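Local atomic coordinates of EvdO2 (Micromonospora carbonacea, PDB entry 4XAB), a protein that probably acts as a metal-dependent oxygenase of the phytanoyl-CoA dioxygenase family, carrying out an oxidative cyclization in orthosomycin biosynthesis. Residues Ala124-His129 / His215-Asn220. Residues are numbered along the deposited sequence; the frame is centred on the assembly and turned at random.
Sequences APTPWH and HYAGPN. With NI (nickel (II) ion), chain B.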
ATOM      1  N   ALA A 124      16.514   0.911   2.118  1.00 22.41           N
ATOM      2  CA  ALA A 124      15.651   1.342   3.216  1.00 24.16           C
ATOM      3  C   ALA A 124      14.386   0.487   3.282  1.00 26.47           C
ATOM      4  O   ALA A 124      13.754   0.225   2.257  1.00 23.57           O
ATOM      5  CB  ALA A 124      15.275   2.809   3.072  1.00 24.47           C
ATOM      6  N   PRO A 125      14.017   0.051   4.491  1.00 22.80           N
ATOM      7  CA  PRO A 125      12.716  -0.595   4.664  1.00 23.82           C
ATOM      8  C   PRO A 125      11.612   0.445   4.716  1.00 24.19           C
ATOM      9  O   PRO A 125      11.892   1.644   4.826  1.00 19.93           O
ATOM     10  CB  PRO A 125      12.855  -1.297   6.015  1.00 23.51           C
ATOM     11  CG  PRO A 125      13.750  -0.346   6.791  1.00 25.99           C
ATOM     12  CD  PRO A 125      14.718   0.232   5.778  1.00 27.40           C
ATOM     13  N   THR A 126      10.372  -0.017   4.617  1.00 17.16           N
ATOM     14  CA  THR A 126       9.232   0.777   5.046  1.00 17.00           C
ATOM     15  C   THR A 126       8.941   0.365   6.482  1.00 15.91           C
ATOM     16  O   THR A 126       8.489  -0.756   6.732  1.00 16.32           O
ATOM     17  CB  THR A 126       8.006   0.552   4.152  1.00 22.00           C
ATOM     18  OG1 THR A 126       8.371   0.805   2.787  1.00 26.49           O
ATOM     19  CG2 THR A 126       6.883   1.502   4.555  1.00 20.38           C
ATOM     20  N   PRO A 127       9.255   1.250   7.441  1.00 18.41           N
ATOM     21  CA  PRO A 127       9.202   0.842   8.846  1.00 17.07           C
ATOM     22  C   PRO A 127       7.793   0.486   9.274  1.00 16.63           C
ATOM     23  O   PRO A 127       6.836   0.927   8.630  1.00 18.78           O
ATOM     24  CB  PRO A 127       9.703   2.084   9.592  1.00 17.32           C
ATOM     25  CG  PRO A 127      10.543   2.803   8.588  1.00 25.39           C
ATOM     26  CD  PRO A 127       9.833   2.595   7.279  1.00 21.81           C
ATOM     27  N   TRP A 128       7.674  -0.313  10.329  1.00 18.29           N
ATOM     28  CA  TRP A 128       6.371  -0.600  10.926  1.00 16.58           C
ATOM     29  C   TRP A 128       5.526   0.657  11.103  1.00 16.15           C
ATOM     30  O   TRP A 128       5.995   1.657  11.630  1.00 17.32           O
ATOM     31  CB  TRP A 128       6.545  -1.287  12.278  1.00 16.25           C
ATOM     32  CG  TRP A 128       6.930  -2.715  12.145  1.00 12.75           C
ATOM     33  CD1 TRP A 128       8.175  -3.255  12.329  1.00 17.91           C
ATOM     34  CD2 TRP A 128       6.067  -3.793  11.789  1.00 16.01           C
ATOM     35  NE1 TRP A 128       8.133  -4.607  12.114  1.00 18.00           N
ATOM     36  CE2 TRP A 128       6.852  -4.964  11.770  1.00 17.36           C
ATOM     37  CE3 TRP A 128       4.706  -3.880  11.468  1.00 15.69           C
ATOM     38  CZ2 TRP A 128       6.321  -6.213  11.455  1.00 17.14           C
ATOM     39  CZ3 TRP A 128       4.174  -5.121  11.158  1.00 14.11           C
ATOM     40  CH2 TRP A 128       4.983  -6.275  11.148  1.00 18.38           C
ATOM     41  N   HIS A 129       4.273   0.589  10.655  1.00 14.04           N
ATOM     42  CA  HIS A 129       3.330   1.692  10.797  1.00 11.47           C
ATOM     43  C   HIS A 129       1.919   1.170  10.651  1.00 12.42           C
ATOM     44  O   HIS A 129       1.703   0.058  10.168  1.00 12.10           O
ATOM     45  CB  HIS A 129       3.576   2.797   9.746  1.00 12.59           C
ATOM     46  CG  HIS A 129       3.249   2.383   8.338  1.00 15.71           C
ATOM     47  ND1 HIS A 129       4.086   1.587   7.582  1.00 15.82           N
ATOM     48  CD2 HIS A 129       2.169   2.637   7.557  1.00 15.50           C
ATOM     49  CE1 HIS A 129       3.539   1.372   6.396  1.00 18.83           C
ATOM     50  NE2 HIS A 129       2.370   1.992   6.353  1.00 16.85           N
ATOM     51  N   HIS A 215       1.874  -2.775   9.471  1.00 13.18           N
ATOM     52  CA  HIS A 215       2.641  -3.465   8.442  1.00 15.06           C
ATOM     53  C   HIS A 215       4.015  -2.852   8.240  1.00 15.63           C
ATOM     54  O   HIS A 215       4.279  -1.729   8.649  1.00 14.92           O
ATOM     55  CB  HIS A 215       1.869  -3.509   7.107  1.00 13.86           C
ATOM     56  CG  HIS A 215       1.325  -2.183   6.661  1.00 15.49           C
ATOM     57  ND1 HIS A 215       0.215  -1.601   7.235  1.00 13.37           N
ATOM     58  CD2 HIS A 215       1.718  -1.348   5.671  1.00 16.55           C
ATOM     59  CE1 HIS A 215      -0.033  -0.448   6.633  1.00 14.72           C
ATOM     60  NE2 HIS A 215       0.852  -0.278   5.672  1.00 14.99           N
ATOM     61  N   TYR A 216       4.878  -3.627   7.590  1.00 13.35           N
ATOM     62  CA  TYR A 216       6.288  -3.304   7.398  1.00 16.16           C
ATOM     63  C   TYR A 216       6.670  -3.844   6.037  1.00 17.47           C
ATOM     64  O   TYR A 216       6.098  -4.834   5.592  1.00 15.49           O
ATOM     65  CB  TYR A 216       7.123  -3.944   8.507  1.00 15.49           C
ATOM     66  CG  TYR A 216       8.577  -4.187   8.202  1.00 15.23           C
ATOM     67  CD1 TYR A 216       8.996  -5.338   7.537  1.00 18.98           C
ATOM     68  CD2 TYR A 216       9.537  -3.283   8.621  1.00 21.70           C
ATOM     69  CE1 TYR A 216      10.327  -5.559   7.274  1.00 20.46           C
ATOM     70  CE2 TYR A 216      10.869  -3.496   8.365  1.00 23.61           C
ATOM     71  CZ  TYR A 216      11.255  -4.631   7.690  1.00 21.17           C
ATOM     72  OH  TYR A 216      12.586  -4.843   7.445  1.00 26.55           O
ATOM     73  N   ALA A 217       7.611  -3.198   5.360  1.00 19.50           N
ATOM     74  CA  ALA A 217       8.177  -3.786   4.147  1.00 22.00           C
ATOM     75  C   ALA A 217       9.685  -3.742   4.217  1.00 26.41           C
ATOM     76  O   ALA A 217      10.266  -2.724   4.580  1.00 22.21           O
ATOM     77  CB  ALA A 217       7.682  -3.066   2.894  1.00 18.75           C
ATOM     78  N   GLY A 218      10.320  -4.851   3.862  1.00 24.05           N
ATOM     79  CA  GLY A 218      11.762  -4.920   3.894  1.00 18.12           C
ATOM     80  C   GLY A 218      12.378  -4.164   2.732  1.00 18.00           C
ATOM     81  O   GLY A 218      11.676  -3.687   1.834  1.00 21.21           O
ATOM     82  N   PRO A 219      13.702  -4.035   2.749  1.00 20.90           N
ATOM     83  CA  PRO A 219      14.424  -3.432   1.625  1.00 22.20           C
ATOM     84  C   PRO A 219      14.348  -4.323   0.388  1.00 21.98           C
ATOM     85  O   PRO A 219      14.027  -5.507   0.507  1.00 21.67           O
ATOM     86  CB  PRO A 219      15.857  -3.340   2.146  1.00 28.86           C
ATOM     87  CG  PRO A 219      15.954  -4.469   3.131  1.00 27.88           C
ATOM     88  CD  PRO A 219      14.615  -4.470   3.819  1.00 21.91           C
ATOM     89  N   ASN A 220      14.635  -3.771  -0.783  1.00 21.69           N
ATOM     90  CA  ASN A 220      14.722  -4.611  -1.977  1.00 21.47           C
ATOM     91  C   ASN A 220      16.164  -5.019  -2.190  1.00 26.54           C
ATOM     92  O   ASN A 220      16.948  -4.271  -2.761  1.00 23.70           O
ATOM     93  CB  ASN A 220      14.161  -3.876  -3.200  1.00 22.16           C
ATOM     94  CG  ASN A 220      14.326  -4.661  -4.486  1.00 22.15           C
ATOM     95  OD1 ASN A 220      14.509  -5.873  -4.464  1.00 22.44           O
ATOM     96  ND2 ASN A 220      14.249  -3.968  -5.618  1.00 21.97           N
TER
HETATM   97 NI    NI B 301       1.068   1.601   4.823  1.00 16.57          NI
HETATM   98  O   HOH W   1      -0.149   1.058   3.317  1.00 22.78           O
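His129 and His215 converge on one nickel ion, each through NE2, at 2.0 Å from His129 NE2 and 2.1 Å from His215 NE2. The two imidazoles meet obliquely, their planes at 65°, and Asp131 and a water add to the coordination. The ND1 atom of each ring is tied to a backbone carbonyl. His129 ND1 donates to Pro127 O at 3.0 Å, the carbonyl oxygen lying in the ring plane, so the imidazole cannot swivel without giving up this bond; His215 ND1 is bonded to Thr213 O. His129 and His215 are a directly paired couple, so both side chains leave the same face; with CG between the backbone N and the carbonyl carbon (chi1 69° in His129), each imidazole leans toward the other strand, where the NE2 atoms can share the nickel.

This is the HXD...H metal triad of the double-stranded beta-helix, in which distant parts of the chain supply the ligands; consistent with the family, iron probably occupies the site in the active enzyme. Here the antiparallel partners His129 and His215 exchange two backbone hydrogen bonds, as do Thr126 and Ala217, and a beta bulge takes up the one-residue shift in register between these pairs. On the metal side of the sheet Thr126 CB packs on Ala217 CB.

Farther from the nickel, Tyr216 CB sits 3.5 Å from the centroid of the Trp128 five-membered ring, over its face, while the phenol ring makes an offset stack with that ring, planes at 26°. The six-membered part of the indole reaches on to the His215 backbone, with Trp128 CZ3 3.5 Å from His215 CA. Were the indole cut back to an alanine here, Tyr216 CB and the His215 backbone would probably lose their cover and the phenol its stacking partner. At the phenol's other end, Pro125 CB touches Tyr216 CE2 at 3.8 Å, and His161 meets the Tyr216 ring edge-to-face.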